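Local atomic coordinates of Lin1840 protein (Listeria innocua serovar 6a, PDB entry 4ZOC), a protein that probably hydrolyses terminal, non-reducing beta-D-glucosyl residues with release of beta-D-glucose, as a family 3 glycoside hydrolase involved in beta-1,2-glucan metabolism. Residues A[136-144]-A[152-161]; A[238-248]-A[273-282]. The protein carries 2 engineered substitutions. One frame throughout, in Å; residues are numbered along the deposited sequence.

Contact 1 of 2, residues A[136-144]-A[152-161]; sequences SPMLDLVRD and ESTGEDPFLN
Met138 lies against Glu152, the two side chains crossing at about a right angle, with Met138 CG 3.8 Å from Glu152 CB. CG of Met138 stands anti to the backbone N (chi1 -174°) and the chain then bends at chi2, which brings the sulfur alongside the Glu152-Ser153 peptide. Next to this packing a water links the backbones by accepting from Met138 N and donating to Glu152 O, and a second joins Met138 O to Thr154 N. Leu139 touches the second segment through one branch, its CD2 3.6 Å from Asn161 O, while its carbonyl reaches Asn161 ND2 through a water. Asp140 takes part through its carbonyl: Ser153 OG donates to Asp140 O over 2.7 Å, tilted 26° from the carbonyl plane. The same hydroxyl accepts from Gly155 N in an ST turn, so two bonds fix its rotation. The Asp140 carboxylate turns to Tyr223 and His192 instead. Leu141 sends CD1 over the turn ahead of the helix, 3.4 Å from Glu156 O and 3.8 Å from Pro158 CD. Asn161 ND2 flanks this methyl and donates to Gly155 O at 2.9 Å, thereby tying the helix back to the turn. Asp157 N-caps helix 158-173 through OD2, which accepts from Leu160 N, while its OD1 is hydrogen-bonded to Tyr565 OH. Val142 N adds a weak bond of 3.4 Å to Gly155 O, and Val142 O receives a CA-H contact from Glu156. A water bridges Arg143 NE, at the guanidinium edge, to Glu156 O. The pair thus folds the loop after barrel strand 133-134 onto the start of helix 158-173, with backbone hydrogen bonds between Pro137 and Leu139 and Lys191 of strand 187-193, helix 221-228 against Leu139, and helix 212-219 beside Leu141 and Pro158.

Contact 2 of 2, residues A[238-248]-A[273-282]; sequences FNVVDGIPATM and AVAEVINHGT
Phe238 and Ala273 bring the backbones to 6.0 Å between their CA atoms, Pro245 and Val277 to 6.3 Å. Within 238-248, strands 240-241 and 244-245 form a hairpin with a type I' turn, followed by a 3-10 segment, whereas 273-282 begin as a weakly bonded helix and end in a type I turn. Centrally, His280 NE2 donates to Phe238 O at 2.8 Å, nearly along the C=O axis and in the ring plane but bent at the hydrogen (143°), while Pro245 CG sits over one ring face in a CH-pi contact, 3.6 Å from the centroid. Pro245 CD also rests 3.3 Å from Thr282 OG1. CG of Met248 lies between the backbone N and carbonyl carbon (chi1 61°), which with an extended chi2 carries SD against Val277 CB and to 3.2 Å from Thr282 OG1; the bend at chi3 turns CE toward Thr282 O. A water joins Phe238 O to Glu276 OE1, whose salt bridge runs to Arg572 of the second subunit. These are loops at the C-terminal ends of strands 233-236 and 266-268 of the TIM barrel, where Phe238 touches a bound beta-D-glucopyranose, consistent with a place on the substrate-binding side.

In the fold
Contact 1 closes before contact 2 opens, and both fall within the family 3 N-terminal domain, a TIM barrel. Their centres lie about 22 Å apart and their nearest atoms about 7 Å, without touching. Contact 1 follows strand 133-134 and contact 2 joins the regions after strands 233-236 and 266-268; in the parallel sheet, strand 187-193 lies between 133-134 and 233-236. Tyr196 in a nearby loop touches both Asp140 and Asn239. Their outer surroundings differ: contact 1 meets Ser551, Ser553, Tyr564 and Tyr565 of the same chain, whereas contact 2 faces the second subunit, so the barrel loops serve both intrachain packing and dimer assembly.

Contact 1 of 2, residues A[136-144]-A[152-161]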
# COMPACT_ATOMS: atom_id res chain seq x y z
N SER A 136 20.94 17.27 0.99
CA SER A 136 19.65 17.90 0.81
C SER A 136 19.63 18.51 -0.59
O SER A 136 20.68 18.88 -1.12
CB SER A 136 19.43 18.99 1.89
OG SER A 136 18.29 19.80 1.66
N PRO A 137 18.47 18.57 -1.25
CA PRO A 137 17.09 18.28 -0.82
C PRO A 137 16.71 16.78 -0.81
O PRO A 137 17.21 15.97 -1.59
CB PRO A 137 16.27 19.02 -1.85
CG PRO A 137 17.08 18.93 -3.09
CD PRO A 137 18.51 19.11 -2.61
N MET A 138 15.79 16.42 0.11
CA MET A 138 15.14 15.12 0.08
C MET A 138 13.86 15.26 -0.76
O MET A 138 12.92 16.04 -0.42
CB MET A 138 14.86 14.70 1.52
CG MET A 138 14.31 13.32 1.68
SD MET A 138 12.50 13.27 1.47
CE MET A 138 12.21 11.73 2.38
N LEU A 139 13.78 14.48 -1.81
CA LEU A 139 12.75 14.62 -2.86
C LEU A 139 11.89 13.39 -3.05
O LEU A 139 11.29 13.18 -4.11
CB LEU A 139 13.39 15.06 -4.17
CG LEU A 139 14.08 16.43 -4.07
CD1 LEU A 139 14.83 16.73 -5.36
CD2 LEU A 139 13.05 17.54 -3.83
N ASP A 140 11.79 12.57 -1.99
CA ASP A 140 10.99 11.34 -2.06
C ASP A 140 9.53 11.75 -1.90
O ASP A 140 9.11 12.39 -0.87
CB ASP A 140 11.41 10.37 -0.93
CG ASP A 140 12.92 10.11 -0.94
OD1 ASP A 140 13.55 10.12 -2.02
OD2 ASP A 140 13.49 9.94 0.13
N LEU A 141 8.72 11.39 -2.90
CA LEU A 141 7.27 11.58 -2.83
C LEU A 141 6.72 10.71 -1.71
O LEU A 141 7.15 9.54 -1.55
CB LEU A 141 6.66 11.13 -4.17
CG LEU A 141 5.15 11.35 -4.36
CD1 LEU A 141 4.95 12.81 -4.58
CD2 LEU A 141 4.68 10.54 -5.54
N VAL A 142 5.85 11.32 -0.90
CA VAL A 142 5.25 10.64 0.23
C VAL A 142 3.72 10.66 0.15
O VAL A 142 3.08 11.72 -0.08
CB VAL A 142 5.77 11.19 1.57
CG1 VAL A 142 7.22 10.86 1.74
CG2 VAL A 142 5.54 12.72 1.74
N ARG A 143 3.15 9.48 0.40
CA ARG A 143 1.70 9.30 0.51
C ARG A 143 1.31 8.57 1.83
O ARG A 143 0.13 8.25 1.99
CB ARG A 143 1.19 8.51 -0.65
CG ARG A 143 1.29 9.21 -1.97
CD ARG A 143 0.96 8.22 -3.08
NE ARG A 143 0.89 8.92 -4.37
CZ ARG A 143 0.67 8.33 -5.54
NH1 ARG A 143 0.48 7.04 -5.59
NH2 ARG A 143 0.63 9.04 -6.66
N ASP A 144 2.28 8.31 2.72
CA ASP A 144 2.09 7.41 3.86
C ASP A 144 2.71 8.04 5.09
O ASP A 144 3.90 7.94 5.36
CB ASP A 144 2.66 6.02 3.55
CG ASP A 144 2.31 5.00 4.62
OD1 ASP A 144 1.90 5.42 5.77
OD2 ASP A 144 2.48 3.78 4.32
N GLU A 152 10.86 15.07 6.08
CA GLU A 152 11.96 15.51 5.18
C GLU A 152 11.51 15.89 3.80
O GLU A 152 12.27 16.47 3.07
CB GLU A 152 13.01 14.40 5.04
CG GLU A 152 13.72 14.05 6.34
CD GLU A 152 14.38 12.70 6.20
OE1 GLU A 152 15.34 12.58 5.41
OE2 GLU A 152 13.96 11.77 6.94
N SER A 153 10.30 15.48 3.43
CA SER A 153 9.75 15.68 2.11
C SER A 153 8.87 16.90 2.14
O SER A 153 8.41 17.27 3.20
CB SER A 153 8.91 14.44 1.74
OG SER A 153 8.29 14.61 0.43
N THR A 154 8.55 17.49 0.96
CA THR A 154 7.58 18.53 0.90
C THR A 154 6.17 17.99 0.65
O THR A 154 5.25 18.84 0.47
CB THR A 154 8.01 19.69 -0.08
OG1 THR A 154 8.37 19.19 -1.40
CG2 THR A 154 9.24 20.43 0.54
N GLY A 155 5.97 16.66 0.56
CA GLY A 155 4.60 16.12 0.60
C GLY A 155 4.20 15.22 -0.58
O GLY A 155 5.05 14.56 -1.24
N GLU A 156 2.89 15.18 -0.83
CA GLU A 156 2.32 14.22 -1.74
C GLU A 156 2.22 14.66 -3.25
O GLU A 156 1.77 13.88 -4.13
CB GLU A 156 0.94 13.79 -1.22
CG GLU A 156 -0.16 14.80 -1.52
CD GLU A 156 -1.44 14.48 -0.82
OE1 GLU A 156 -1.37 13.91 0.32
OE2 GLU A 156 -2.55 14.79 -1.40
N ASP A 157 2.66 15.87 -3.56
CA ASP A 157 2.59 16.36 -4.95
C ASP A 157 3.92 16.45 -5.65
O ASP A 157 4.83 17.13 -5.19
CB ASP A 157 1.98 17.76 -4.98
CG ASP A 157 1.72 18.19 -6.40
OD1 ASP A 157 1.03 17.41 -7.11
OD2 ASP A 157 2.30 19.21 -6.81
N PRO A 158 4.06 15.78 -6.80
CA PRO A 158 5.35 15.79 -7.49
C PRO A 158 5.68 17.17 -8.00
O PRO A 158 6.89 17.51 -8.04
CB PRO A 158 5.17 14.81 -8.63
CG PRO A 158 3.99 14.01 -8.27
CD PRO A 158 3.15 14.77 -7.33
N PHE A 159 4.66 17.96 -8.43
CA PHE A 159 4.98 19.34 -8.96
C PHE A 159 5.50 20.28 -7.88
O PHE A 159 6.60 20.90 -8.02
CB PHE A 159 3.80 20.00 -9.68
CG PHE A 159 4.09 21.33 -10.26
CD1 PHE A 159 4.88 21.44 -11.34
CD2 PHE A 159 3.60 22.47 -9.67
CE1 PHE A 159 5.17 22.70 -11.88
CE2 PHE A 159 3.89 23.71 -10.17
CZ PHE A 159 4.68 23.80 -11.28
N LEU A 160 4.73 20.42 -6.81
CA LEU A 160 5.24 21.11 -5.68
C LEU A 160 6.61 20.62 -5.28
O LEU A 160 7.55 21.45 -5.01
CB LEU A 160 4.29 20.96 -4.48
CG LEU A 160 4.60 21.80 -3.27
CD1 LEU A 160 4.70 23.31 -3.57
CD2 LEU A 160 3.59 21.64 -2.16
N ASN A 161 6.81 19.31 -5.19
CA ASN A 161 8.09 18.84 -4.67
C ASN A 161 9.21 19.22 -5.62
O ASN A 161 10.33 19.53 -5.20
CB ASN A 161 8.13 17.29 -4.46
CG ASN A 161 7.18 16.87 -3.35
OD1 ASN A 161 6.70 17.75 -2.60
ND2 ASN A 161 7.02 15.60 -3.14
O HOH W 1 14.02 18.27 1.78
O HOH W 2 10.34 16.61 -1.24
O HOH W 3 8.64 14.00 -4.91
O HOH W 4 0.61 11.70 -4.74

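Contact 2 of 2, residues A[238-248]-A[273-282]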
# COMPACT_ATOMS: atom_id res chain seq x y z
N PHE A 238 17.87 3.32 0.34
CA PHE A 238 17.91 2.05 1.01
C PHE A 238 17.05 0.94 0.43
O PHE A 238 17.36 -0.27 0.64
CB PHE A 238 17.51 2.22 2.45
CG PHE A 238 18.49 2.99 3.26
CD1 PHE A 238 19.79 2.49 3.44
CD2 PHE A 238 18.14 4.17 3.87
CE1 PHE A 238 20.68 3.16 4.24
CE2 PHE A 238 19.05 4.85 4.69
CZ PHE A 238 20.32 4.36 4.84
N ASN A 239 15.99 1.34 -0.26
CA ASN A 239 14.94 0.37 -0.69
C ASN A 239 15.29 -0.34 -1.95
O ASN A 239 16.08 0.18 -2.76
CB ASN A 239 13.59 1.05 -0.91
CG ASN A 239 13.69 2.31 -1.79
OD1 ASN A 239 14.27 3.32 -1.37
ND2 ASN A 239 13.20 2.23 -3.02
N VAL A 240 14.70 -1.50 -2.14
CA VAL A 240 14.57 -2.05 -3.55
C VAL A 240 13.75 -1.17 -4.49
O VAL A 240 12.82 -0.48 -4.05
CB VAL A 240 13.97 -3.46 -3.57
CG1 VAL A 240 14.80 -4.48 -2.80
CG2 VAL A 240 12.50 -3.48 -3.04
N VAL A 241 14.15 -1.08 -5.74
CA VAL A 241 13.35 -0.54 -6.85
C VAL A 241 13.12 -1.73 -7.77
O VAL A 241 14.03 -2.32 -8.29
CB VAL A 241 14.08 0.61 -7.51
CG1 VAL A 241 13.34 1.09 -8.75
CG2 VAL A 241 14.19 1.77 -6.52
N ASP A 242 11.85 -2.10 -7.91
CA ASP A 242 11.47 -3.30 -8.59
C ASP A 242 12.38 -4.52 -8.32
O ASP A 242 12.90 -5.18 -9.24
CB ASP A 242 11.31 -3.01 -10.08
CG ASP A 242 10.41 -4.04 -10.78
OD1 ASP A 242 9.87 -4.95 -10.17
OD2 ASP A 242 10.31 -3.89 -12.00
N GLY A 243 12.50 -4.83 -7.03
CA GLY A 243 13.20 -6.01 -6.54
C GLY A 243 14.72 -5.90 -6.47
O GLY A 243 15.32 -6.78 -5.90
N ILE A 244 15.31 -4.81 -6.98
CA ILE A 244 16.77 -4.62 -6.86
C ILE A 244 17.09 -3.44 -6.02
O ILE A 244 16.69 -2.32 -6.34
CB ILE A 244 17.47 -4.54 -8.22
CG1 ILE A 244 17.06 -5.72 -9.05
CG2 ILE A 244 18.97 -4.45 -8.10
CD1 ILE A 244 17.55 -5.59 -10.50
N PRO A 245 17.87 -3.67 -4.93
CA PRO A 245 18.28 -2.54 -4.09
C PRO A 245 18.81 -1.38 -4.92
O PRO A 245 19.68 -1.59 -5.78
CB PRO A 245 19.36 -3.15 -3.21
CG PRO A 245 18.93 -4.53 -3.07
CD PRO A 245 18.48 -4.92 -4.46
N ALA A 246 18.33 -0.15 -4.66
CA ALA A 246 18.70 0.97 -5.51
C ALA A 246 20.22 1.09 -5.71
O ALA A 246 20.71 1.44 -6.81
CB ALA A 246 18.14 2.27 -4.92
N THR A 247 20.98 0.82 -4.66
CA THR A 247 22.45 1.05 -4.65
C THR A 247 23.15 0.22 -5.72
O THR A 247 24.13 0.70 -6.32
CB THR A 247 23.02 0.77 -3.23
OG1 THR A 247 22.33 1.69 -2.34
CG2 THR A 247 24.55 0.95 -3.14
N MET A 248 22.64 -0.98 -5.96
CA MET A 248 23.23 -1.83 -7.05
C MET A 248 22.30 -2.01 -8.23
O MET A 248 22.43 -2.99 -8.99
CB MET A 248 23.66 -3.20 -6.49
CG MET A 248 22.57 -4.07 -5.89
SD MET A 248 23.03 -5.78 -5.59
CE MET A 248 22.77 -6.48 -7.24
N ALA A 273 24.65 1.45 2.63
CA ALA A 273 23.74 0.81 1.72
C ALA A 273 24.49 -0.12 0.74
O ALA A 273 23.90 -1.04 0.13
CB ALA A 273 23.00 1.87 0.92
N VAL A 274 25.78 0.12 0.55
CA VAL A 274 26.56 -0.85 -0.28
C VAL A 274 26.62 -2.23 0.41
O VAL A 274 26.27 -3.23 -0.21
CB VAL A 274 27.98 -0.32 -0.59
CG1 VAL A 274 28.75 -1.42 -1.28
CG2 VAL A 274 27.94 0.96 -1.46
N ALA A 275 27.03 -2.28 1.68
CA ALA A 275 27.13 -3.51 2.48
C ALA A 275 25.76 -4.17 2.64
O ALA A 275 25.59 -5.39 2.62
CB ALA A 275 27.77 -3.20 3.83
N GLU A 276 24.75 -3.33 2.64
CA GLU A 276 23.37 -3.74 2.99
C GLU A 276 22.71 -4.45 1.84
O GLU A 276 21.69 -5.09 2.03
CB GLU A 276 22.56 -2.57 3.53
CG GLU A 276 22.99 -2.24 4.98
CD GLU A 276 22.51 -0.93 5.51
OE1 GLU A 276 21.62 -0.34 4.88
OE2 GLU A 276 23.01 -0.60 6.62
N VAL A 277 23.29 -4.38 0.64
CA VAL A 277 22.71 -5.14 -0.49
C VAL A 277 22.85 -6.65 -0.17
O VAL A 277 22.06 -7.51 -0.68
CB VAL A 277 23.24 -4.72 -1.88
CG1 VAL A 277 23.14 -3.25 -2.12
CG2 VAL A 277 24.67 -5.15 -2.15
N ILE A 278 23.84 -6.99 0.66
CA ILE A 278 23.93 -8.36 1.20
C ILE A 278 22.67 -8.78 2.01
O ILE A 278 22.13 -9.89 1.84
CB ILE A 278 25.24 -8.55 2.03
CG1 ILE A 278 26.46 -8.22 1.15
CG2 ILE A 278 25.30 -9.99 2.49
CD1 ILE A 278 27.71 -8.04 2.00
N ASN A 279 22.26 -7.94 2.95
CA ASN A 279 21.10 -8.20 3.74
C ASN A 279 19.83 -8.38 2.89
O ASN A 279 18.98 -9.19 3.23
CB ASN A 279 20.87 -7.14 4.79
CG ASN A 279 21.94 -7.12 5.84
OD1 ASN A 279 22.54 -8.16 6.17
ND2 ASN A 279 22.08 -5.96 6.51
N HIS A 280 19.67 -7.54 1.86
CA HIS A 280 18.60 -7.64 0.89
C HIS A 280 18.63 -8.96 0.12
O HIS A 280 17.63 -9.34 -0.53
CB HIS A 280 18.73 -6.50 -0.16
CG HIS A 280 18.25 -5.14 0.21
ND1 HIS A 280 16.90 -4.84 0.26
CD2 HIS A 280 18.91 -3.96 0.35
CE1 HIS A 280 16.77 -3.53 0.46
NE2 HIS A 280 17.97 -2.96 0.51
N GLY A 281 19.75 -9.65 0.09
CA GLY A 281 19.83 -10.95 -0.61
C GLY A 281 20.08 -10.87 -2.08
O GLY A 281 19.63 -11.77 -2.85
N THR A 282 20.75 -9.78 -2.50
CA THR A 282 21.12 -9.62 -3.90
C THR A 282 22.68 -9.56 -4.08
O THR A 282 23.17 -9.28 -5.17
CB THR A 282 20.43 -8.40 -4.53
OG1 THR A 282 20.78 -7.21 -3.78
CG2 THR A 282 18.89 -8.57 -4.55
O HOH W 5 19.73 -0.97 2.62